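PDB 4MJE: probable glutaredoxin ssr2061 from Synechocystis sp., which probably reduces low-molecular-weight disulfides and proteins as a glutathione-dependent thiol-disulfide oxidoreductase of the glutaredoxin family. Local coordinates for residues R31-L36 with C81-Y85; A60-G64 with D74-I78. The protein carries 1 engineered substitution. One frame throughout, in Å; residues are numbered along the deposited sequence.

Interaction 1: residues R31-L36 with C81-Y85; sequences RALALL and CDDIY. With SO4 (sulfate ion), chain C.
Tyr85 reaches from helix 81-89 across to helix 27-39, and its ring is held from two directions. Over one face sits Leu35, whose CD2 methyl stands 3.8 Å from the ring centroid and only 6° off the ring normal, a well-centred CH-pi contact. Leu35 presents this methyl because CG lies anti to the backbone N (chi1 -176°), and its side chain and that of Tyr85 run past each other in opposite directions. At the phenol end, Tyr85 OH donates to Arg31 O at 2.7 Å, coming from above the carbonyl plane. The helical bond from Leu35 N reaches Arg31 O from the opposite face, so one carbonyl oxygen accepts from two donors. The aliphatic part of Arg31 crosses the phenol end at about a right angle, CG 3.2 Å from Tyr85 OH, and the guanidinium plane stands nearly perpendicular to the ring.

Cys81 SG rests 3.8 Å from Arg31 CB, and Leu93 of helix 93-97 covers both Leu35 and Ile84. The two helices, their segments 29° apart, pack side by side on one face of the thioredoxin-fold sheet; Ala32 and Cys81 both touch Pro69, and Ala32 also Ile20 of strand 18-22.

A sulfate, probably from the crystallisation liquor, sits at the N-terminal end of helix 81-89, where Cys81 N bonds its O1 (2.8 Å) and Asp82 N its O3. The helix dipole probably favours the anion there. Chemically, the contact is an apolar seam with one directional polar tie: the phenol-to-carbonyl bond fixes the ring's hydroxyl end while the Leu35 methyl packs its face.

Interaction 2: residues A60-G64 with D74-I78; sequences ARANG and DDQHI
His77 lays one ring face against Ala62, whose CA stands 3.9 Å from the ring centroid, toward the rim, in a CH-pi contact. A chi1 of -173° swings the imidazole away from the backbone N and over Ala62. Both ring nitrogens have partners. His77 ND1 donates to Asn63 OD1 at 3.3 Å, a long bond whose acceptor lies near the ring plane while the donor stands above the amide carbonyl plane. Water 2 bridges the same two atoms, donating to Asn63 OD1 and sitting 2.7 Å from His77 ND1. His77 NE2 is hydrogen-bonded to Gln70 OE1, and the imidazole also stacks with Phe72.

Arg61 NH2 makes a long salt bridge of 3.7 Å to Asp75 OD1, with guanidinium and carboxylate planes 71° apart. Water 1 makes a second bridge, accepting from Arg61 NH2 at 2.9 Å and donating to the backbone Asp75 O. Arg61 NH2 also forms a salt bridge with Glu19 OE2, Arg61 NH1 a hydrogen bond with Tyr21 OH, and Asp75 OD1 a salt bridge with Lys17 NZ.

This is a surface junction of the thioredoxin fold, tying segment 60-64, where helix 52-61 gives way to a turn, to the edge strand 76-79, which forms a beta hairpin with strand 70-73.

The centres of the two contacts lie about 16 Å apart, with the four-stranded mixed sheet of the thioredoxin fold linking them. Along the chain the order is 31-36, 60-64, 74-78, 81-85, so interaction 2 falls wholly within the stretch that interaction 1 brackets. Strand 76-79 leads directly into helix 81-89, and the two contacts meet there, Asp83 CB lying 3.5 Å from Ile78 O. Interaction 1 is buried and pairs helices 27-39 and 81-89, the former carrying the probably redox-active CxxC pair at its N-terminal end, Cys26 just before the helix and Cys29 within it. Interaction 2 is at the surface and joins helix 52-61 to the sheet edge of the same domain.

Interaction 1: residues R31-L36 with C81-Y85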
loop_
_atom_site.group_PDB
_atom_site.type_symbol
_atom_site.label_atom_id
_atom_site.label_comp_id
_atom_site.label_asym_id
_atom_site.label_seq_id
_atom_site.Cartn_x
_atom_site.Cartn_y
_atom_site.Cartn_z
ATOM N N ARG A 31 -7.348 -3.771 9.747
ATOM C CA ARG A 31 -8.417 -3.699 8.760
ATOM C C ARG A 31 -7.874 -3.365 7.361
ATOM O O ARG A 31 -8.351 -3.892 6.348
ATOM C CB ARG A 31 -9.452 -2.656 9.199
ATOM C CG ARG A 31 -10.743 -2.628 8.403
ATOM C CD ARG A 31 -11.749 -1.665 8.990
ATOM N NE ARG A 31 -12.057 -2.030 10.366
ATOM C CZ ARG A 31 -12.548 -1.201 11.282
ATOM N NH1 ARG A 31 -12.809 0.065 10.978
ATOM N NH2 ARG A 31 -12.773 -1.647 12.510
ATOM N N ALA A 32 -6.898 -2.464 7.289
ATOM C CA ALA A 32 -6.304 -2.076 6.012
ATOM C C ALA A 32 -5.534 -3.266 5.431
ATOM O O ALA A 32 -5.600 -3.557 4.239
ATOM C CB ALA A 32 -5.396 -0.881 6.212
ATOM N N LEU A 33 -4.792 -3.972 6.277
ATOM C CA LEU A 33 -4.073 -5.167 5.844
ATOM C C LEU A 33 -5.026 -6.215 5.298
ATOM O O LEU A 33 -4.725 -6.852 4.289
ATOM C CB LEU A 33 -3.273 -5.755 6.994
ATOM C CG LEU A 33 -2.009 -4.985 7.391
ATOM C CD1 LEU A 33 -1.506 -5.498 8.749
ATOM C CD2 LEU A 33 -0.920 -5.064 6.350
ATOM N N ALA A 34 -6.177 -6.379 5.937
ATOM C CA ALA A 34 -7.151 -7.341 5.463
ATOM C C ALA A 34 -7.603 -7.018 4.055
ATOM O O ALA A 34 -7.722 -7.913 3.230
ATOM C CB ALA A 34 -8.333 -7.391 6.384
ATOM N N LEU A 35 -7.851 -5.748 3.771
ATOM C CA LEU A 35 -8.304 -5.354 2.450
ATOM C C LEU A 35 -7.235 -5.640 1.380
ATOM O O LEU A 35 -7.533 -6.184 0.308
ATOM C CB LEU A 35 -8.686 -3.877 2.436
ATOM C CG LEU A 35 -9.274 -3.366 1.114
ATOM C CD1 LEU A 35 -10.493 -4.171 0.639
ATOM C CD2 LEU A 35 -9.642 -1.921 1.257
ATOM N N LEU A 36 -5.985 -5.289 1.665
ATOM C CA LEU A 36 -4.897 -5.528 0.727
ATOM C C LEU A 36 -4.705 -7.015 0.470
ATOM O O LEU A 36 -4.483 -7.432 -0.663
ATOM C CB LEU A 36 -3.603 -4.876 1.225
ATOM C CG LEU A 36 -3.620 -3.344 1.265
ATOM C CD1 LEU A 36 -2.387 -2.803 1.974
ATOM C CD2 LEU A 36 -3.712 -2.772 -0.143
ATOM N N CYS A 81 -6.585 3.966 6.653
ATOM C CA CYS A 81 -7.544 2.882 6.503
ATOM C C CYS A 81 -8.854 3.386 5.887
ATOM O O CYS A 81 -9.364 2.813 4.937
ATOM C CB CYS A 81 -7.764 2.192 7.856
ATOM S SG CYS A 81 -8.935 0.833 7.812
ATOM N N ASP A 82 -9.395 4.462 6.440
ATOM C CA ASP A 82 -10.633 5.013 5.900
ATOM C C ASP A 82 -10.472 5.393 4.436
ATOM O O ASP A 82 -11.368 5.155 3.623
ATOM C CB ASP A 82 -11.146 6.189 6.734
ATOM C CG ASP A 82 -11.804 5.732 8.026
ATOM O OD1 ASP A 82 -11.713 4.527 8.358
ATOM O OD2 ASP A 82 -12.408 6.577 8.721
ATOM N N ASP A 83 -9.310 5.914 4.073
ATOM C CA ASP A 83 -9.115 6.350 2.704
ATOM C C ASP A 83 -9.122 5.194 1.733
ATOM O O ASP A 83 -9.731 5.293 0.681
ATOM C CB ASP A 83 -7.829 7.160 2.570
ATOM C CG ASP A 83 -7.878 8.446 3.362
ATOM O OD1 ASP A 83 -8.917 9.146 3.314
ATOM O OD2 ASP A 83 -6.913 8.738 4.092
ATOM N N ILE A 84 -8.461 4.104 2.082
ATOM C CA ILE A 84 -8.412 2.996 1.159
ATOM C C ILE A 84 -9.783 2.323 1.017
ATOM O O ILE A 84 -10.207 1.977 -0.092
ATOM C CB ILE A 84 -7.293 2.007 1.529
ATOM C CG1 ILE A 84 -7.068 1.044 0.367
ATOM C CG2 ILE A 84 -7.591 1.252 2.822
ATOM C CD1 ILE A 84 -5.780 0.238 0.474
ATOM N N TYR A 85 -10.489 2.182 2.133
ATOM C CA TYR A 85 -11.824 1.614 2.097
ATOM C C TYR A 85 -12.785 2.521 1.329
ATOM O O TYR A 85 -13.662 2.029 0.608
ATOM C CB TYR A 85 -12.357 1.317 3.502
ATOM C CG TYR A 85 -11.951 -0.042 4.012
ATOM C CD1 TYR A 85 -12.780 -1.131 3.861
ATOM C CD2 TYR A 85 -10.733 -0.228 4.628
ATOM C CE1 TYR A 85 -12.414 -2.375 4.309
ATOM C CE2 TYR A 85 -10.348 -1.470 5.090
ATOM C CZ TYR A 85 -11.198 -2.550 4.937
ATOM O OH TYR A 85 -10.852 -3.799 5.389
HETATM S S SO4 C . -7.792 5.807 9.546
HETATM O O1 SO4 C . -6.466 5.329 9.149
HETATM O O2 SO4 C . -7.659 6.812 10.600
HETATM O O3 SO4 C . -8.468 6.374 8.386
HETATM O O4 SO4 C . -8.577 4.699 10.088
#

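Interaction 2: residues A60-G64 with D74-I78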
loop_
_atom_site.group_PDB
_atom_site.type_symbol
_atom_site.label_atom_id
_atom_site.label_comp_id
_atom_site.label_asym_id
_atom_site.label_seq_id
_atom_site.Cartn_x
_atom_site.Cartn_y
_atom_site.Cartn_z
ATOM N N ALA A 60 7.546 12.048 7.432
ATOM C CA ALA A 60 8.216 12.888 6.452
ATOM C C ALA A 60 7.621 12.685 5.049
ATOM O O ALA A 60 7.646 13.595 4.218
ATOM C CB ALA A 60 9.693 12.579 6.454
ATOM N N ARG A 61 7.109 11.487 4.776
ATOM C CA ARG A 61 6.442 11.189 3.505
ATOM C C ARG A 61 4.940 11.386 3.514
ATOM O O ARG A 61 4.322 11.515 2.459
ATOM C CB ARG A 61 6.629 9.726 3.129
ATOM C CG ARG A 61 7.926 9.347 2.536
ATOM C CD ARG A 61 7.905 7.853 2.268
ATOM N NE ARG A 61 7.392 7.468 0.956
ATOM C CZ ARG A 61 7.053 6.223 0.625
ATOM N NH1 ARG A 61 7.094 5.254 1.532
ATOM N NH2 ARG A 61 6.675 5.932 -0.603
ATOM N N ALA A 62 4.345 11.301 4.691
ATOM C CA ALA A 62 2.897 11.278 4.810
ATOM C C ALA A 62 2.348 12.617 5.318
ATOM O O ALA A 62 1.479 12.638 6.187
ATOM C CB ALA A 62 2.479 10.136 5.722
ATOM N N ASN A 63 2.867 13.729 4.799
ATOM C CA ASN A 63 2.367 15.073 5.139
ATOM C C ASN A 63 2.482 15.402 6.612
ATOM O O ASN A 63 1.704 16.197 7.157
ATOM C CB ASN A 63 0.912 15.238 4.709
ATOM C CG ASN A 63 0.743 15.135 3.228
ATOM O OD1 ASN A 63 -0.052 14.336 2.737
ATOM N ND2 ASN A 63 1.513 15.928 2.497
ATOM N N GLY A 64 3.473 14.825 7.264
ATOM C CA GLY A 64 3.664 15.029 8.680
ATOM C C GLY A 64 2.775 14.181 9.583
ATOM O O GLY A 64 2.869 14.306 10.803
ATOM N N ASP A 74 2.554 3.340 -5.843
ATOM C CA ASP A 74 3.434 3.967 -6.828
ATOM C C ASP A 74 3.915 5.331 -6.377
ATOM O O ASP A 74 3.931 6.302 -7.121
ATOM C CB ASP A 74 2.758 4.031 -8.188
ATOM C CG ASP A 74 2.696 2.678 -8.845
ATOM O OD1 ASP A 74 3.500 1.795 -8.438
ATOM O OD2 ASP A 74 1.851 2.492 -9.747
ATOM N N ASP A 75 4.293 5.356 -5.108
ATOM C CA ASP A 75 4.932 6.489 -4.453
ATOM C C ASP A 75 3.975 7.614 -4.108
ATOM O O ASP A 75 4.389 8.597 -3.507
ATOM C CB ASP A 75 6.148 7.007 -5.252
ATOM C CG ASP A 75 7.311 6.048 -5.212
ATOM O OD1 ASP A 75 7.508 5.384 -4.178
ATOM O OD2 ASP A 75 8.032 5.958 -6.216
ATOM N N GLN A 76 2.697 7.460 -4.443
ATOM C CA GLN A 76 1.698 8.448 -4.056
ATOM C C GLN A 76 1.077 8.103 -2.709
ATOM O O GLN A 76 0.674 6.968 -2.472
ATOM C CB GLN A 76 0.593 8.514 -5.101
ATOM C CG GLN A 76 -0.443 9.561 -4.766
ATOM C CD GLN A 76 -1.575 9.608 -5.763
ATOM O OE1 GLN A 76 -1.968 8.586 -6.335
ATOM N NE2 GLN A 76 -2.107 10.804 -5.987
ATOM N N HIS A 77 0.984 9.088 -1.827
ATOM C CA HIS A 77 0.324 8.921 -0.547
ATOM C C HIS A 77 -1.182 8.804 -0.748
ATOM O O HIS A 77 -1.833 9.726 -1.214
ATOM C CB HIS A 77 0.633 10.127 0.329
ATOM C CG HIS A 77 0.153 9.987 1.736
ATOM N ND1 HIS A 77 -0.270 11.055 2.491
ATOM C CD2 HIS A 77 0.034 8.898 2.520
ATOM C CE1 HIS A 77 -0.630 10.624 3.686
ATOM N NE2 HIS A 77 -0.453 9.319 3.729
ATOM N N ILE A 78 -1.729 7.654 -0.399
ATOM C CA ILE A 78 -3.167 7.390 -0.504
ATOM C C ILE A 78 -3.905 7.789 0.771
ATOM O O ILE A 78 -5.035 8.277 0.722
ATOM C CB ILE A 78 -3.412 5.893 -0.806
ATOM C CG1 ILE A 78 -2.621 5.463 -2.044
ATOM C CG2 ILE A 78 -4.901 5.599 -0.965
ATOM C CD1 ILE A 78 -2.942 6.269 -3.292
HETATM O O HOH W 1 6.819 8.509 -1.943
HETATM O O HOH W 2 -1.886 12.853 1.359
#